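Local coordinates for surface glycan binding protein B (Bacteroides ovatus, PDB 6E57) that binds mixed-linkage beta-glucan at the cell surface of a gut Bacteroides, probably helping to capture this cereal polysaccharide for utilization, at residues A[176-180]-A[181-185]. Sequence-based numbering, arbitrary orientation.
Sequences YVESA and DENYL. With PO4 (phosphate ion), chain M; PO4 (phosphate ion), chain L; PO4 (phosphate ion), chain J.
Val177 and Tyr184 form an antiparallel hydrogen-bonded pair in which Val177 N reaches Tyr184 O at 2.9 Å, while the return bond from Tyr184 N to Val177 O is weak, at 3.4 Å. On the face they share, Val177 CB lies over one face of the Tyr184 ring, 3.9 Å from its centroid, and Val177 CG2 touches Tyr184 CE1; a beta-branched residue offers a compact patch of C-H groups for this CH-pi contact. With CG between the backbone N and the carbonyl carbon (chi1 54°), the Tyr184 ring stands beside the Val177 side chain. Together the strands make a beta hairpin, strands 175-177 and 184-188, whose loop lies on the protein surface; strand 150-154 flanks the second strand and supplies Arg152 for a cation-pi contact with Tyr184. Asn183 suits the loop because its amide can both donate and accept. Its ND2 gives a nearly straight bond to Tyr176 OH (3.0 Å, 167°), with the hydroxyl in the amide plane and the phenol ring almost perpendicular to it. Its OD1 accepts from Ser179 N at 3.0 Å, the donor standing above the carbonyl plane. Closer to the turn, Ser179 OG, on a short side chain, takes a weak bond from Asp181 N.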
loop_
_atom_site.group_PDB
_atom_site.type_symbol
_atom_site.label_atom_id
_atom_site.label_comp_id
_atom_site.label_asym_id
_atom_site.label_seq_id
_atom_site.Cartn_x
_atom_site.Cartn_y
_atom_site.Cartn_z
ATOM N N TYR A 176 -8.485 -21.706 5.118
ATOM C CA TYR A 176 -7.206 -21.562 4.448
ATOM C C TYR A 176 -7.380 -21.955 2.977
ATOM O O TYR A 176 -7.678 -23.108 2.667
ATOM C CB TYR A 176 -6.153 -22.421 5.152
ATOM C CG TYR A 176 -4.748 -22.257 4.634
ATOM C CD1 TYR A 176 -3.966 -21.172 4.998
ATOM C CD2 TYR A 176 -4.194 -23.195 3.784
ATOM C CE1 TYR A 176 -2.671 -21.025 4.528
ATOM C CE2 TYR A 176 -2.902 -23.063 3.304
ATOM C CZ TYR A 176 -2.135 -21.976 3.676
ATOM O OH TYR A 176 -0.863 -21.859 3.199
ATOM N N VAL A 177 -7.203 -20.981 2.078
ATOM C CA VAL A 177 -7.456 -21.168 0.654
ATOM C C VAL A 177 -6.119 -21.373 -0.064
ATOM O O VAL A 177 -5.220 -20.548 0.048
ATOM C CB VAL A 177 -8.235 -19.978 0.060
ATOM C CG1 VAL A 177 -8.547 -20.185 -1.417
ATOM C CG2 VAL A 177 -9.509 -19.694 0.846
ATOM N N GLU A 178 -6.011 -22.486 -0.799
ATOM C CA GLU A 178 -4.909 -22.717 -1.719
ATOM C C GLU A 178 -5.157 -21.905 -2.995
ATOM O O GLU A 178 -6.278 -21.863 -3.500
ATOM C CB GLU A 178 -4.760 -24.208 -2.019
ATOM C CG GLU A 178 -4.314 -25.016 -0.815
ATOM C CD GLU A 178 -3.404 -26.188 -1.138
ATOM O OE1 GLU A 178 -3.529 -26.750 -2.249
ATOM O OE2 GLU A 178 -2.566 -26.531 -0.279
ATOM N N SER A 179 -4.094 -21.270 -3.498
ATOM C CA SER A 179 -4.176 -20.315 -4.595
ATOM C C SER A 179 -2.986 -20.496 -5.543
ATOM O O SER A 179 -1.955 -21.049 -5.158
ATOM C CB SER A 179 -4.238 -18.910 -4.053
ATOM O OG SER A 179 -4.209 -17.954 -5.101
ATOM N N ALA A 180 -3.154 -20.023 -6.784
ATOM C CA ALA A 180 -2.083 -19.979 -7.782
ATOM C C ALA A 180 -1.023 -18.959 -7.344
ATOM O O ALA A 180 0.173 -19.159 -7.571
ATOM C CB ALA A 180 -2.651 -19.640 -9.139
ATOM N N ASP A 181 -1.488 -17.867 -6.724
ATOM C CA ASP A 181 -0.636 -16.887 -6.048
ATOM C C ASP A 181 -0.529 -17.296 -4.572
ATOM O O ASP A 181 -0.618 -18.486 -4.251
ATOM C CB ASP A 181 -1.174 -15.464 -6.241
ATOM C CG ASP A 181 -1.641 -15.164 -7.654
ATOM O OD1 ASP A 181 -1.092 -15.764 -8.596
ATOM O OD2 ASP A 181 -2.559 -14.340 -7.797
ATOM N N GLU A 182 -0.335 -16.315 -3.680
ATOM C CA GLU A 182 -0.158 -16.580 -2.257
ATOM C C GLU A 182 -1.470 -17.108 -1.665
ATOM O O GLU A 182 -2.557 -16.641 -2.016
ATOM C CB GLU A 182 0.304 -15.325 -1.512
ATOM C CG GLU A 182 0.856 -15.635 -0.131
ATOM C CD GLU A 182 1.439 -14.467 0.644
ATOM O OE1 GLU A 182 1.409 -13.330 0.125
ATOM O OE2 GLU A 182 1.922 -14.703 1.772
ATOM N N ASN A 183 -1.340 -18.095 -0.770
ATOM C CA ASN A 183 -2.448 -18.630 0.000
ATOM C C ASN A 183 -2.853 -17.599 1.059
ATOM O O ASN A 183 -2.047 -16.753 1.456
ATOM C CB ASN A 183 -2.097 -19.956 0.679
ATOM C CG ASN A 183 -1.689 -21.045 -0.290
ATOM O OD1 ASN A 183 -1.867 -20.917 -1.499
ATOM N ND2 ASN A 183 -1.131 -22.121 0.240
ATOM N N TYR A 184 -4.103 -17.693 1.519
ATOM C CA TYR A 184 -4.641 -16.733 2.458
ATOM C C TYR A 184 -5.657 -17.411 3.378
ATOM O O TYR A 184 -6.181 -18.476 3.058
ATOM C CB TYR A 184 -5.265 -15.552 1.710
ATOM C CG TYR A 184 -6.307 -15.915 0.683
ATOM C CD1 TYR A 184 -7.648 -15.996 1.026
ATOM C CD2 TYR A 184 -5.964 -16.145 -0.638
ATOM C CE1 TYR A 184 -8.618 -16.312 0.087
ATOM C CE2 TYR A 184 -6.921 -16.465 -1.589
ATOM C CZ TYR A 184 -8.254 -16.549 -1.225
ATOM O OH TYR A 184 -9.209 -16.868 -2.150
ATOM N N LEU A 185 -5.907 -16.770 4.524
ATOM C CA LEU A 185 -6.926 -17.195 5.464
ATOM C C LEU A 185 -8.172 -16.331 5.242
ATOM O O LEU A 185 -8.158 -15.128 5.503
ATOM C CB LEU A 185 -6.383 -17.059 6.891
ATOM C CG LEU A 185 -7.192 -17.764 7.978
ATOM C CD1 LEU A 185 -7.163 -19.274 7.798
ATOM C CD2 LEU A 185 -6.671 -17.387 9.357
HETATM P P PO4 M . 2.226 -19.864 -0.580
HETATM O O1 PO4 M . 3.296 -20.795 -0.050
HETATM O O2 PO4 M . 2.834 -18.883 -1.561
HETATM O O3 PO4 M . 1.592 -19.094 0.562
HETATM O O4 PO4 M . 1.170 -20.688 -1.281
HETATM P P PO4 L . -6.829 -15.174 -5.886
HETATM O O1 PO4 L . -5.391 -14.902 -5.503
HETATM O O2 PO4 L . -7.252 -16.510 -5.320
HETATM O O3 PO4 L . -6.953 -15.214 -7.397
HETATM O O4 PO4 L . -7.708 -14.082 -5.308
HETATM P P PO4 J . 2.161 -20.929 4.712
HETATM O O1 PO4 J . 3.572 -20.668 5.190
HETATM O O2 PO4 J . 1.904 -22.414 4.691
HETATM O O3 PO4 J . 1.985 -20.351 3.324
HETATM O O4 PO4 J . 1.174 -20.270 5.663
#